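PDB 3KBQ: protein Ta0487 from Thermoplasma acidophilum, which is of unknown function but belongs to the CinA family and, in the part crystallised here, consists of a probable molybdopterin-binding domain. Local coordinates for residues Ala25-Asn30 / Ala159-Met164; Gly137-Val142 / Lys146-Pro151. One frame throughout, in Å; residues are numbered along the deposited sequence.

Interaction 1: residues Ala25-Asn30 / Ala159-Met164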
loop_
_atom_site.group_PDB
_atom_site.type_symbol
_atom_site.label_atom_id
_atom_site.label_comp_id
_atom_site.label_asym_id
_atom_site.label_seq_id
_atom_site.Cartn_x
_atom_site.Cartn_y
_atom_site.Cartn_z
ATOM N N ALA B 25 -7.955 -4.070 2.033
ATOM C CA ALA B 25 -7.116 -3.271 2.930
ATOM C C ALA B 25 -8.000 -2.373 3.816
ATOM O O ALA B 25 -7.699 -2.161 4.981
ATOM C CB ALA B 25 -6.062 -2.429 2.125
ATOM N N ALA B 26 -9.104 -1.884 3.270
ATOM C CA ALA B 26 -10.091 -1.113 4.060
ATOM C C ALA B 26 -10.704 -1.965 5.136
ATOM O O ALA B 26 -10.764 -1.553 6.262
ATOM C CB ALA B 26 -11.200 -0.468 3.184
ATOM N N PHE B 27 -11.181 -3.142 4.779
ATOM C CA PHE B 27 -11.807 -4.021 5.768
ATOM C C PHE B 27 -10.792 -4.404 6.876
ATOM O O PHE B 27 -11.114 -4.347 8.063
ATOM C CB PHE B 27 -12.366 -5.280 5.104
ATOM C CG PHE B 27 -12.990 -6.258 6.095
ATOM C CD1 PHE B 27 -14.354 -6.280 6.299
ATOM C CD2 PHE B 27 -12.206 -7.171 6.797
ATOM C CE1 PHE B 27 -14.937 -7.181 7.215
ATOM C CE2 PHE B 27 -12.798 -8.069 7.705
ATOM C CZ PHE B 27 -14.151 -8.044 7.909
ATOM N N ILE B 28 -9.560 -4.729 6.490
ATOM C CA ILE B 28 -8.534 -5.111 7.488
ATOM C C ILE B 28 -8.168 -3.897 8.357
ATOM O O ILE B 28 -8.083 -3.996 9.589
ATOM C CB ILE B 28 -7.276 -5.732 6.795
ATOM C CG1 ILE B 28 -7.634 -7.075 6.088
ATOM C CG2 ILE B 28 -6.079 -5.896 7.821
ATOM C CD1 ILE B 28 -6.544 -7.550 5.019
ATOM N N GLY B 29 -7.977 -2.738 7.721
ATOM C CA GLY B 29 -7.669 -1.515 8.455
ATOM C C GLY B 29 -8.736 -1.194 9.490
ATOM O O GLY B 29 -8.417 -0.843 10.632
ATOM N N ASN B 30 -10.001 -1.333 9.082
ATOM C CA ASN B 30 -11.107 -1.046 9.978
ATOM C C ASN B 30 -11.196 -2.091 11.106
ATOM O O ASN B 30 -11.402 -1.724 12.269
ATOM C CB ASN B 30 -12.440 -0.967 9.202
ATOM C CG ASN B 30 -13.619 -0.630 10.120
ATOM O OD1 ASN B 30 -13.680 0.444 10.713
ATOM N ND2 ASN B 30 -14.526 -1.556 10.255
ATOM N N ALA B 159 -14.133 -13.923 6.466
ATOM C CA ALA B 159 -14.494 -15.071 7.280
ATOM C C ALA B 159 -13.324 -15.511 8.161
ATOM O O ALA B 159 -13.486 -15.699 9.352
ATOM C CB ALA B 159 -14.982 -16.222 6.422
ATOM N N LEU B 160 -12.150 -15.663 7.581
ATOM C CA LEU B 160 -10.981 -16.135 8.341
ATOM C C LEU B 160 -10.475 -15.098 9.373
ATOM O O LEU B 160 -10.077 -15.439 10.499
ATOM C CB LEU B 160 -9.864 -16.497 7.367
ATOM C CG LEU B 160 -9.921 -17.850 6.625
ATOM C CD1 LEU B 160 -9.137 -17.738 5.368
ATOM C CD2 LEU B 160 -9.285 -18.924 7.416
ATOM N N LEU B 161 -10.504 -13.826 8.990
ATOM C CA LEU B 161 -10.077 -12.776 9.899
ATOM C C LEU B 161 -10.963 -12.763 11.142
ATOM O O LEU B 161 -10.461 -12.710 12.288
ATOM C CB LEU B 161 -10.018 -11.406 9.183
ATOM C CG LEU B 161 -9.370 -10.280 9.974
ATOM C CD1 LEU B 161 -7.993 -10.707 10.449
ATOM C CD2 LEU B 161 -9.288 -8.968 9.104
ATOM N N LYS B 162 -12.274 -12.868 10.915
ATOM C CA LYS B 162 -13.237 -13.007 12.014
ATOM C C LYS B 162 -13.044 -14.249 12.899
ATOM O O LYS B 162 -13.125 -14.145 14.112
ATOM C CB LYS B 162 -14.682 -12.813 11.519
ATOM C CG LYS B 162 -14.980 -11.301 11.417
ATOM C CD LYS B 162 -16.320 -10.908 10.799
ATOM C CE LYS B 162 -16.203 -10.743 9.293
ATOM N NZ LYS B 162 -16.431 -12.057 8.634
ATOM N N ALA B 163 -12.736 -15.390 12.305
ATOM C CA ALA B 163 -12.380 -16.607 13.041
ATOM C C ALA B 163 -11.079 -16.498 13.881
ATOM O O ALA B 163 -10.878 -17.274 14.822
ATOM C CB ALA B 163 -12.288 -17.781 12.086
ATOM N N MET B 164 -10.201 -15.561 13.507
ATOM C CA MET B 164 -8.913 -15.311 14.179
ATOM C C MET B 164 -8.999 -14.228 15.262
ATOM O O MET B 164 -7.975 -13.852 15.830
ATOM C CB MET B 164 -7.857 -14.845 13.154
ATOM C CG MET B 164 -7.295 -15.942 12.248
ATOM S SD MET B 164 -6.847 -17.395 13.256
ATOM C CE MET B 164 -5.550 -16.660 14.246
#

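Interaction 2: residues Gly137-Val142 / Lys146-Pro151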
loop_
_atom_site.group_PDB
_atom_site.type_symbol
_atom_site.label_atom_id
_atom_site.label_comp_id
_atom_site.label_asym_id
_atom_site.label_seq_id
_atom_site.Cartn_x
_atom_site.Cartn_y
_atom_site.Cartn_z
ATOM N N GLY B 137 -5.878 -20.230 5.498
ATOM C CA GLY B 137 -5.100 -19.100 5.989
ATOM C C GLY B 137 -3.927 -19.630 6.801
ATOM O O GLY B 137 -3.838 -20.834 7.077
ATOM N N LEU B 138 -3.017 -18.738 7.185
ATOM C CA LEU B 138 -1.899 -19.092 8.062
ATOM C C LEU B 138 -1.778 -18.076 9.180
ATOM O O LEU B 138 -1.954 -16.881 8.931
ATOM C CB LEU B 138 -0.584 -19.154 7.278
ATOM C CG LEU B 138 -0.434 -20.161 6.115
ATOM C CD1 LEU B 138 0.992 -20.120 5.543
ATOM C CD2 LEU B 138 -0.753 -21.556 6.565
ATOM N N ILE B 139 -1.503 -18.537 10.405
ATOM C CA ILE B 139 -1.077 -17.655 11.492
ATOM C C ILE B 139 0.328 -18.107 11.781
ATOM O O ILE B 139 0.575 -19.311 11.933
ATOM C CB ILE B 139 -1.808 -17.871 12.839
ATOM C CG1 ILE B 139 -3.280 -18.168 12.635
ATOM C CG2 ILE B 139 -1.586 -16.694 13.846
ATOM C CD1 ILE B 139 -3.777 -19.355 13.526
ATOM N N CYS B 140 1.234 -17.139 11.880
ATOM C CA CYS B 140 2.628 -17.415 12.039
ATOM C C CYS B 140 3.113 -16.607 13.217
ATOM O O CYS B 140 2.545 -15.525 13.538
ATOM C CB CYS B 140 3.361 -17.005 10.765
ATOM S SG CYS B 140 2.476 -17.623 9.271
ATOM N N ALA B 141 4.137 -17.117 13.882
ATOM C CA ALA B 141 4.809 -16.291 14.909
ATOM C C ALA B 141 6.261 -16.072 14.450
ATOM O O ALA B 141 6.933 -17.009 14.000
ATOM C CB ALA B 141 4.753 -16.972 16.263
ATOM N N VAL B 142 6.707 -14.831 14.502
ATOM C CA VAL B 142 8.084 -14.481 14.197
ATOM C C VAL B 142 8.574 -13.774 15.462
ATOM O O VAL B 142 8.189 -12.624 15.728
ATOM C CB VAL B 142 8.174 -13.530 12.956
ATOM C CG1 VAL B 142 9.653 -13.259 12.575
ATOM C CG2 VAL B 142 7.438 -14.101 11.775
ATOM N N LYS B 146 3.236 -11.413 15.378
ATOM C CA LYS B 146 2.315 -12.344 14.699
ATOM C C LYS B 146 2.004 -11.929 13.276
ATOM O O LYS B 146 1.961 -10.747 12.966
ATOM C CB LYS B 146 1.052 -12.478 15.519
ATOM C CG LYS B 146 1.326 -13.304 16.790
ATOM C CD LYS B 146 0.101 -14.170 17.192
ATOM C CE LYS B 146 -0.901 -13.345 18.021
ATOM N NZ LYS B 146 -2.044 -14.205 18.481
ATOM N N VAL B 147 1.792 -12.912 12.409
ATOM C CA VAL B 147 1.592 -12.643 11.001
ATOM C C VAL B 147 0.392 -13.495 10.600
ATOM O O VAL B 147 0.367 -14.704 10.850
ATOM C CB VAL B 147 2.797 -13.019 10.153
ATOM C CG1 VAL B 147 2.521 -12.702 8.685
ATOM C CG2 VAL B 147 4.049 -12.235 10.577
ATOM N N ILE B 148 -0.625 -12.854 10.065
ATOM C CA ILE B 148 -1.839 -13.547 9.585
ATOM C C ILE B 148 -1.866 -13.411 8.059
ATOM O O ILE B 148 -1.865 -12.285 7.530
ATOM C CB ILE B 148 -3.111 -12.879 10.157
ATOM C CG1 ILE B 148 -3.120 -12.927 11.696
ATOM C CG2 ILE B 148 -4.380 -13.516 9.597
ATOM C CD1 ILE B 148 -3.789 -14.151 12.221
ATOM N N ILE B 149 -1.898 -14.535 7.351
ATOM C CA ILE B 149 -1.784 -14.524 5.884
ATOM C C ILE B 149 -3.109 -15.083 5.360
ATOM O O ILE B 149 -3.464 -16.230 5.701
ATOM C CB ILE B 149 -0.548 -15.357 5.442
ATOM C CG1 ILE B 149 0.746 -14.725 5.980
ATOM C CG2 ILE B 149 -0.472 -15.533 3.872
ATOM C CD1 ILE B 149 1.989 -15.661 5.773
ATOM N N LEU B 150 -3.839 -14.265 4.588
ATOM C CA LEU B 150 -5.240 -14.539 4.224
ATOM C C LEU B 150 -5.396 -14.601 2.715
ATOM O O LEU B 150 -4.563 -14.032 2.005
ATOM C CB LEU B 150 -6.147 -13.446 4.770
ATOM C CG LEU B 150 -6.116 -13.228 6.295
ATOM C CD1 LEU B 150 -6.975 -12.031 6.728
ATOM C CD2 LEU B 150 -6.574 -14.520 6.913
ATOM N N PRO B 151 -6.428 -15.317 2.222
ATOM C CA PRO B 151 -6.787 -15.308 0.781
ATOM C C PRO B 151 -7.236 -13.934 0.371
ATOM O O PRO B 151 -7.636 -13.118 1.220
ATOM C CB PRO B 151 -8.010 -16.222 0.692
ATOM C CG PRO B 151 -7.940 -17.113 1.925
ATOM C CD PRO B 151 -7.246 -16.265 2.991
#

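Interaction 1: residues Ala25-Asn30 / Ala159-Met164
F27 and L161 both carry CG anti to the backbone N (chi1 178° and -170°), and with both CB atoms directed at the opposing helix these torsions send the phenyl ring and the isobutyl group past one another in opposite directions. They illustrate how two nearly parallel helices can be joined by very few side chains: the axes of helix 25-30 and helix 159-163 run 13° apart in direction and come no closer than 11.6 Å.

A single methyl does most of the work. CD2 of L161 lies at the edge of the F27 ring, close to the ring plane, 3.9 Å from CE2. The same CD2 also meets I28, whose side chain crosses that of L161 at about a right angle, with CG1 3.9 Å away. K162 arrives from the more exposed side; its chain, bent at chi3 and chi4, brings CE to 3.7 Å from CZ of F27, again at the ring edge, while NZ makes a weak hydrogen bond to the carbonyl O of E158.

Neighbouring side chains add to the packing: M157 touches both F27 and I28, V8 of strand 5-11 touches I28, and L150 touches L161. No hydrogen bond passes between residues 25-30 and 159-164. With CE of K162 against the ring edge at CZ, the contact is apolar throughout and rests on non-directional dispersion and burial of hydrocarbon.

Interaction 2: residues Gly137-Val142 / Lys146-Pro151
L138 and I149 form one of the hydrogen-bonded pairs of an antiparallel beta hairpin, a textbook case of two strands zipped by alternating pair types. Four backbone hydrogen bonds join the strands: L138 and I149 exchange two, the straighter running from I149 N to L138 O (2.8 Å, 169° at the hydrogen), and C140 and V147 exchange the other two. V147 N approaches C140 O from a direction tilted 31° out of the carbonyl plane, whereas the other three donors lie in the plane of their acceptors.

Three CA-H...O contacts accompany these bonds, to carbonyl oxygens that already accept an N-H; one is I139 CA to V147 O at 3.3 Å.

Apolar packing differs on the two faces. L138, C140, V147 and I149 share one, where F84 of helix 80-87 touches C140 and I149. I139 and I148, a non-hydrogen-bonded pair, lie side by side on the other, with I139 CG2 3.7 Å from I148 CD1.

Of the charged and covalent links leaving the hairpin, K146 forms a salt bridge with D167, and C140 is disulfide-bonded to C125 on the adjoining strand 125-128. With chi1 at -46°, the sulfur of C140 stands beside its own backbone N, and SG rests 4.0 Å from I149 CD1.

Overall arrangement
The two contacts show how a layered alpha/beta domain is built from local and distant pairings. Their centres lie about 12 Å apart. Interaction 2, a hairpin, is nested in sequence inside the loop that interaction 1 closes between helix 23-34 and helix 154-163. Strand 145-150 leads into helix 154-163; L160 packs on L150 and P151 and M164 on I139 and I148, so the helix and the residue just after it tie the contacts together. That strand runs parallel to 65-69 and antiparallel to 137-142, so the hairpin carries the change from parallel to antiparallel in the sheet. Interaction 1 joins early and late parts of the probable molybdopterin-binding domain; interaction 2 stays within the late part.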